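Local coordinates for Rho GTPase-activating protein 15 (Homo sapiens, PDB 3BYI), which stimulates GTP hydrolysis by Rho-type GTPases, RAC1 among them, switching them to the inactive GDP-bound state, here through its RhoGAP domain, at residues Phe113-Lys121 and His192-Leu202. Residues are numbered along the deposited sequence; the frame is centred on the assembly and turned at random.
Sequences FEQFVEAIK and HMVYQNQIAEL
Val-117 CG1 lies over one face of the Tyr-195 ring, a CH-pi contact 3.6 Å from the ring centroid and displaced toward CE2, with Val-117 CG2 against CD2. The edge of the same ring receives CZ of Phe-113, 4.1 Å from Tyr-195 CD2, the two side chains roughly perpendicular. One face of the Phe-113 ring is taken by CG2 of its own helix neighbour Val-117, while its CE2 edge turns to the face of His-192: a T-shaped pair with planes at 83° and centroids 5.7 Å apart. With CG anti to the backbone N (chi1 -178°), the Phe-113 ring swings nearer helix 189-205 than its CB bond alone would take it. At the phenol end, CE and NZ of Lys-121 draw up together beside Tyr-195 OH, CE resting near CZ; the 3.0 Å hydrogen bond from NZ is weak, the oxygen lying beside the CE-NZ bond and not beyond NZ. With the ring cut back to an alanine at Tyr-195, both Val-117 methyls and Phe-113 CZ would probably face a gap, and Lys-121 NZ would lose its weak partner.

These residues join two helices of the all-helical RhoGAP domain, 110-120 and 189-205, away from the predicted arginine finger, Arg-58; the axes of the paired segments cross at 73° and approach to 9.8 Å. Reciprocal knobs-into-holes packing continues the contact. Ile-120 enters among Tyr-195, Gln-198, Ile-199 and Leu-202, its CD1 3.5 Å from Gln-198 CB and also against the Tyr-195 backbone carbonyl. In return, Ile-199 sits among Phe-113, Phe-116, Val-117 and Ile-120, with its CD1 3.9 Å from Phe-116 CB. Farther along, Ile-120 CG2 meets Leu-202 CD2 at 4.0 Å. Behind this layer, Phe-108 pairs edge-to-face with Phe-116 and touches Ile-199, on which Leu-180 also packs.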
ATOM      1  N   PHE A 113      -6.731 -14.335   3.797  1.00 48.91           N
ATOM      2  CA  PHE A 113      -7.184 -13.600   4.990  1.00 50.60           C
ATOM      3  C   PHE A 113      -7.487 -14.503   6.212  1.00 49.58           C
ATOM      4  O   PHE A 113      -7.011 -14.224   7.332  1.00 49.81           O
ATOM      5  CB  PHE A 113      -8.389 -12.704   4.647  1.00 52.84           C
ATOM      6  CG  PHE A 113      -8.874 -11.894   5.811  1.00 50.38           C
ATOM      7  CD1 PHE A 113      -8.056 -10.933   6.385  1.00 54.05           C
ATOM      8  CD2 PHE A 113     -10.129 -12.123   6.370  1.00 51.48           C
ATOM      9  CE1 PHE A 113      -8.484 -10.196   7.499  1.00 58.70           C
ATOM     10  CE2 PHE A 113     -10.560 -11.392   7.464  1.00 49.77           C
ATOM     11  CZ  PHE A 113      -9.734 -10.440   8.040  1.00 55.23           C
ATOM     12  N   GLU A 114      -8.238 -15.587   6.000  1.00 48.30           N
ATOM     13  CA  GLU A 114      -8.538 -16.524   7.089  1.00 48.45           C
ATOM     14  C   GLU A 114      -7.256 -17.073   7.721  1.00 48.84           C
ATOM     15  O   GLU A 114      -7.175 -17.201   8.943  1.00 48.80           O
ATOM     16  CB  GLU A 114      -9.453 -17.666   6.631  1.00 46.59           C
ATOM     17  N   GLN A 115      -6.247 -17.357   6.890  1.00 50.57           N
ATOM     18  CA  GLN A 115      -4.973 -17.902   7.364  1.00 51.04           C
ATOM     19  C   GLN A 115      -4.180 -16.905   8.179  1.00 48.37           C
ATOM     20  O   GLN A 115      -3.552 -17.312   9.151  1.00 50.16           O
ATOM     21  CB  GLN A 115      -4.096 -18.433   6.208  1.00 52.09           C
ATOM     22  CG  GLN A 115      -4.413 -19.881   5.693  1.00 53.80           C
ATOM     23  CD  GLN A 115      -3.579 -20.284   4.421  1.00 63.97           C
ATOM     24  OE1 GLN A 115      -2.523 -20.921   4.556  1.00 67.67           O
ATOM     25  NE2 GLN A 115      -4.046 -19.900   3.204  1.00 55.05           N
ATOM     26  N   PHE A 116      -4.162 -15.631   7.749  1.00 48.78           N
ATOM     27  CA  PHE A 116      -3.473 -14.506   8.466  1.00 45.80           C
ATOM     28  C   PHE A 116      -4.142 -14.179   9.798  1.00 44.98           C
ATOM     29  O   PHE A 116      -3.458 -13.891  10.788  1.00 40.44           O
ATOM     30  CB  PHE A 116      -3.431 -13.204   7.627  1.00 45.05           C
ATOM     31  CG  PHE A 116      -2.290 -13.132   6.603  1.00 45.07           C
ATOM     32  CD1 PHE A 116      -2.542 -13.247   5.249  1.00 42.89           C
ATOM     33  CD2 PHE A 116      -0.977 -12.950   7.012  1.00 49.96           C
ATOM     34  CE1 PHE A 116      -1.494 -13.191   4.308  1.00 48.00           C
ATOM     35  CE2 PHE A 116       0.062 -12.872   6.090  1.00 45.45           C
ATOM     36  CZ  PHE A 116      -0.192 -13.000   4.732  1.00 45.11           C
ATOM     37  N   VAL A 117      -5.475 -14.198   9.806  1.00 47.17           N
ATOM     38  CA  VAL A 117      -6.246 -14.057  11.060  1.00 48.84           C
ATOM     39  C   VAL A 117      -5.918 -15.161  12.059  1.00 49.00           C
ATOM     40  O   VAL A 117      -5.697 -14.863  13.230  1.00 50.34           O
ATOM     41  CB  VAL A 117      -7.784 -14.059  10.822  1.00 50.67           C
ATOM     42  CG1 VAL A 117      -8.546 -14.139  12.159  1.00 49.65           C
ATOM     43  CG2 VAL A 117      -8.204 -12.837  10.050  1.00 45.30           C
ATOM     44  N   GLU A 118      -5.926 -16.423  11.612  1.00 47.64           N
ATOM     45  CA  GLU A 118      -5.508 -17.554  12.459  1.00 50.85           C
ATOM     46  C   GLU A 118      -4.105 -17.319  13.003  1.00 49.69           C
ATOM     47  O   GLU A 118      -3.809 -17.655  14.166  1.00 48.36           O
ATOM     48  CB  GLU A 118      -5.474 -18.877  11.676  1.00 50.24           C
ATOM     49  CG  GLU A 118      -6.817 -19.521  11.400  1.00 59.80           C
ATOM     50  CD  GLU A 118      -6.691 -20.910  10.734  1.00 63.09           C
ATOM     51  OE1 GLU A 118      -5.544 -21.380  10.530  1.00 76.83           O
ATOM     52  OE2 GLU A 118      -7.743 -21.532  10.421  1.00 79.25           O
ATOM     53  N   ALA A 119      -3.240 -16.783  12.136  1.00 48.45           N
ATOM     54  CA  ALA A 119      -1.847 -16.511  12.489  1.00 48.65           C
ATOM     55  C   ALA A 119      -1.716 -15.519  13.626  1.00 48.77           C
ATOM     56  O   ALA A 119      -0.996 -15.809  14.579  1.00 48.17           O
ATOM     57  CB  ALA A 119      -1.030 -16.040  11.275  1.00 47.10           C
ATOM     58  N   ILE A 120      -2.379 -14.360  13.558  1.00 50.97           N
ATOM     59  CA  ILE A 120      -2.231 -13.391  14.672  1.00 53.82           C
ATOM     60  C   ILE A 120      -2.984 -13.787  15.939  1.00 52.73           C
ATOM     61  O   ILE A 120      -2.685 -13.249  17.007  1.00 53.41           O
ATOM     62  CB  ILE A 120      -2.599 -11.911  14.357  1.00 52.44           C
ATOM     63  CG1 ILE A 120      -3.986 -11.811  13.709  1.00 53.65           C
ATOM     64  CG2 ILE A 120      -1.462 -11.264  13.606  1.00 49.52           C
ATOM     65  CD1 ILE A 120      -4.598 -10.444  13.850  1.00 62.67           C
ATOM     66  N   LYS A 121      -3.941 -14.709  15.826  1.00 50.80           N
ATOM     67  CA  LYS A 121      -4.669 -15.186  17.004  1.00 52.05           C
ATOM     68  C   LYS A 121      -3.821 -16.111  17.884  1.00 54.73           C
ATOM     69  O   LYS A 121      -4.229 -16.418  19.014  1.00 56.45           O
ATOM     70  CB  LYS A 121      -5.970 -15.894  16.612  1.00 49.33           C
ATOM     71  CG  LYS A 121      -7.113 -14.988  16.217  1.00 50.96           C
ATOM     72  CD  LYS A 121      -8.336 -15.838  15.900  1.00 54.91           C
ATOM     73  CE  LYS A 121      -9.506 -15.029  15.373  1.00 60.21           C
ATOM     74  NZ  LYS A 121     -10.517 -15.876  14.603  1.00 71.71           N
ATOM     75  N   HIS A 192     -13.263  -7.519  12.374  1.00 46.13           N
ATOM     76  CA  HIS A 192     -12.398  -7.573  11.179  1.00 47.66           C
ATOM     77  C   HIS A 192     -11.418  -6.383  11.108  1.00 45.35           C
ATOM     78  O   HIS A 192     -10.283  -6.497  10.616  1.00 39.09           O
ATOM     79  CB  HIS A 192     -13.229  -7.714   9.887  1.00 50.14           C
ATOM     80  CG  HIS A 192     -13.791  -9.092   9.672  1.00 58.28           C
ATOM     81  ND1 HIS A 192     -14.647  -9.399   8.633  1.00 65.52           N
ATOM     82  CD2 HIS A 192     -13.631 -10.243  10.374  1.00 69.41           C
ATOM     83  CE1 HIS A 192     -14.975 -10.680   8.700  1.00 62.45           C
ATOM     84  NE2 HIS A 192     -14.380 -11.213   9.751  1.00 57.79           N
ATOM     85  N   MET A 193     -11.870  -5.240  11.609  1.00 44.55           N
ATOM     86  CA  MET A 193     -11.021  -4.059  11.676  1.00 46.24           C
ATOM     87  C   MET A 193      -9.836  -4.247  12.656  1.00 41.36           C
ATOM     88  O   MET A 193      -8.703  -3.878  12.373  1.00 40.64           O
ATOM     89  CB  MET A 193     -11.859  -2.827  12.032  1.00 47.81           C
ATOM     90  CG  MET A 193     -12.774  -2.359  10.874  1.00 57.17           C
ATOM     91  SD  MET A 193     -13.861  -0.952  11.266  1.00 67.05           S
ATOM     92  CE  MET A 193     -15.160  -1.683  12.245  1.00 66.79           C
ATOM     93  N   VAL A 194     -10.085  -4.845  13.803  1.00 41.81           N
ATOM     94  CA  VAL A 194      -8.987  -5.189  14.710  1.00 42.41           C
ATOM     95  C   VAL A 194      -8.045  -6.218  14.084  1.00 42.24           C
ATOM     96  O   VAL A 194      -6.833  -6.117  14.228  1.00 42.77           O
ATOM     97  CB  VAL A 194      -9.505  -5.686  16.074  1.00 44.07           C
ATOM     98  CG1 VAL A 194      -8.346  -5.917  17.084  1.00 36.60           C
ATOM     99  CG2 VAL A 194     -10.474  -4.631  16.643  1.00 49.72           C
ATOM    100  N   TYR A 195      -8.600  -7.221  13.420  1.00 42.51           N
ATOM    101  CA  TYR A 195      -7.794  -8.272  12.812  1.00 43.02           C
ATOM    102  C   TYR A 195      -6.773  -7.678  11.854  1.00 44.87           C
ATOM    103  O   TYR A 195      -5.593  -8.004  11.905  1.00 45.31           O
ATOM    104  CB  TYR A 195      -8.644  -9.227  12.014  1.00 42.77           C
ATOM    105  CG  TYR A 195      -9.448 -10.242  12.780  1.00 44.22           C
ATOM    106  CD1 TYR A 195      -9.273 -10.460  14.142  1.00 41.35           C
ATOM    107  CD2 TYR A 195     -10.369 -11.034  12.097  1.00 39.56           C
ATOM    108  CE1 TYR A 195     -10.030 -11.425  14.812  1.00 42.75           C
ATOM    109  CE2 TYR A 195     -11.124 -11.986  12.749  1.00 40.30           C
ATOM    110  CZ  TYR A 195     -10.954 -12.193  14.098  1.00 44.42           C
ATOM    111  OH  TYR A 195     -11.718 -13.166  14.701  1.00 42.43           O
ATOM    112  N   GLN A 196      -7.238  -6.834  10.952  1.00 44.19           N
ATOM    113  CA  GLN A 196      -6.373  -6.320   9.936  1.00 43.35           C
ATOM    114  C   GLN A 196      -5.331  -5.329  10.458  1.00 43.98           C
ATOM    115  O   GLN A 196      -4.182  -5.353  10.016  1.00 43.61           O
ATOM    116  CB  GLN A 196      -7.185  -5.715   8.814  1.00 46.27           C
ATOM    117  CG  GLN A 196      -7.932  -4.466   9.139  1.00 44.39           C
ATOM    118  CD  GLN A 196      -8.891  -4.128   8.024  1.00 50.09           C
ATOM    119  OE1 GLN A 196      -8.881  -4.777   6.983  1.00 53.83           O
ATOM    120  NE2 GLN A 196      -9.713  -3.114   8.223  1.00 42.12           N
ATOM    121  N   ASN A 197      -5.713  -4.479  11.405  1.00 43.05           N
ATOM    122  CA  ASN A 197      -4.763  -3.576  12.035  1.00 42.79           C
ATOM    123  C   ASN A 197      -3.686  -4.332  12.843  1.00 42.76           C
ATOM    124  O   ASN A 197      -2.514  -3.951  12.851  1.00 40.54           O
ATOM    125  CB  ASN A 197      -5.502  -2.613  12.952  1.00 43.42           C
ATOM    126  CG  ASN A 197      -6.352  -1.644  12.169  1.00 48.20           C
ATOM    127  OD1 ASN A 197      -6.513  -1.814  10.977  1.00 42.73           O
ATOM    128  ND2 ASN A 197      -6.906  -0.639  12.831  1.00 35.99           N
ATOM    129  N   GLN A 198      -4.087  -5.407  13.510  1.00 42.91           N
ATOM    130  CA  GLN A 198      -3.135  -6.215  14.238  1.00 41.86           C
ATOM    131  C   GLN A 198      -2.167  -6.917  13.310  1.00 40.56           C
ATOM    132  O   GLN A 198      -0.994  -7.045  13.644  1.00 41.60           O
ATOM    133  CB  GLN A 198      -3.830  -7.234  15.136  1.00 39.92           C
ATOM    134  CG  GLN A 198      -4.412  -6.627  16.419  1.00 39.74           C
ATOM    135  CD  GLN A 198      -3.405  -5.838  17.198  1.00 48.17           C
ATOM    136  OE1 GLN A 198      -3.453  -4.595  17.232  1.00 44.11           O
ATOM    137  NE2 GLN A 198      -2.456  -6.552  17.814  1.00 36.30           N
ATOM    138  N   ILE A 199      -2.649  -7.384  12.157  1.00 41.26           N
ATOM    139  CA  ILE A 199      -1.782  -8.037  11.173  1.00 40.08           C
ATOM    140  C   ILE A 199      -0.797  -7.026  10.621  1.00 43.75           C
ATOM    141  O   ILE A 199       0.399  -7.304  10.494  1.00 43.29           O
ATOM    142  CB  ILE A 199      -2.560  -8.666   9.979  1.00 38.25           C
ATOM    143  CG1 ILE A 199      -3.419  -9.860  10.439  1.00 40.83           C
ATOM    144  CG2 ILE A 199      -1.580  -9.133   8.913  1.00 39.76           C
ATOM    145  CD1 ILE A 199      -4.649 -10.102   9.612  1.00 42.83           C
ATOM    146  N   ALA A 200      -1.295  -5.833  10.278  1.00 42.70           N
ATOM    147  CA  ALA A 200      -0.390  -4.792   9.778  1.00 41.57           C
ATOM    148  C   ALA A 200       0.649  -4.387  10.826  1.00 40.34           C
ATOM    149  O   ALA A 200       1.808  -4.221  10.494  1.00 42.17           O
ATOM    150  CB  ALA A 200      -1.151  -3.577   9.241  1.00 34.91           C
ATOM    151  N   GLU A 201       0.236  -4.214  12.081  1.00 40.88           N
ATOM    152  CA  GLU A 201       1.165  -3.909  13.164  1.00 40.79           C
ATOM    153  C   GLU A 201       2.269  -4.965  13.314  1.00 42.74           C
ATOM    154  O   GLU A 201       3.446  -4.624  13.516  1.00 44.99           O
ATOM    155  CB  GLU A 201       0.412  -3.767  14.495  1.00 40.82           C
ATOM    156  CG  GLU A 201      -0.323  -2.481  14.640  1.00 44.83           C
ATOM    157  CD  GLU A 201      -0.807  -2.201  16.047  1.00 44.53           C
ATOM    158  OE1 GLU A 201      -0.109  -2.537  17.017  1.00 44.20           O
ATOM    159  OE2 GLU A 201      -1.905  -1.627  16.169  1.00 43.81           O
ATOM    160  N   LEU A 202       1.905  -6.246  13.224  1.00 41.88           N
ATOM    161  CA  LEU A 202       2.908  -7.312  13.372  1.00 40.95           C
ATOM    162  C   LEU A 202       3.899  -7.327  12.208  1.00 42.92           C
ATOM    163  O   LEU A 202       5.117  -7.559  12.414  1.00 40.18           O
ATOM    164  CB  LEU A 202       2.271  -8.693  13.469  1.00 41.35           C
ATOM    165  CG  LEU A 202       3.229  -9.851  13.798  1.00 43.51           C
ATOM    166  CD1 LEU A 202       3.858  -9.681  15.220  1.00 47.23           C
ATOM    167  CD2 LEU A 202       2.490 -11.131  13.678  1.00 40.48           C
TER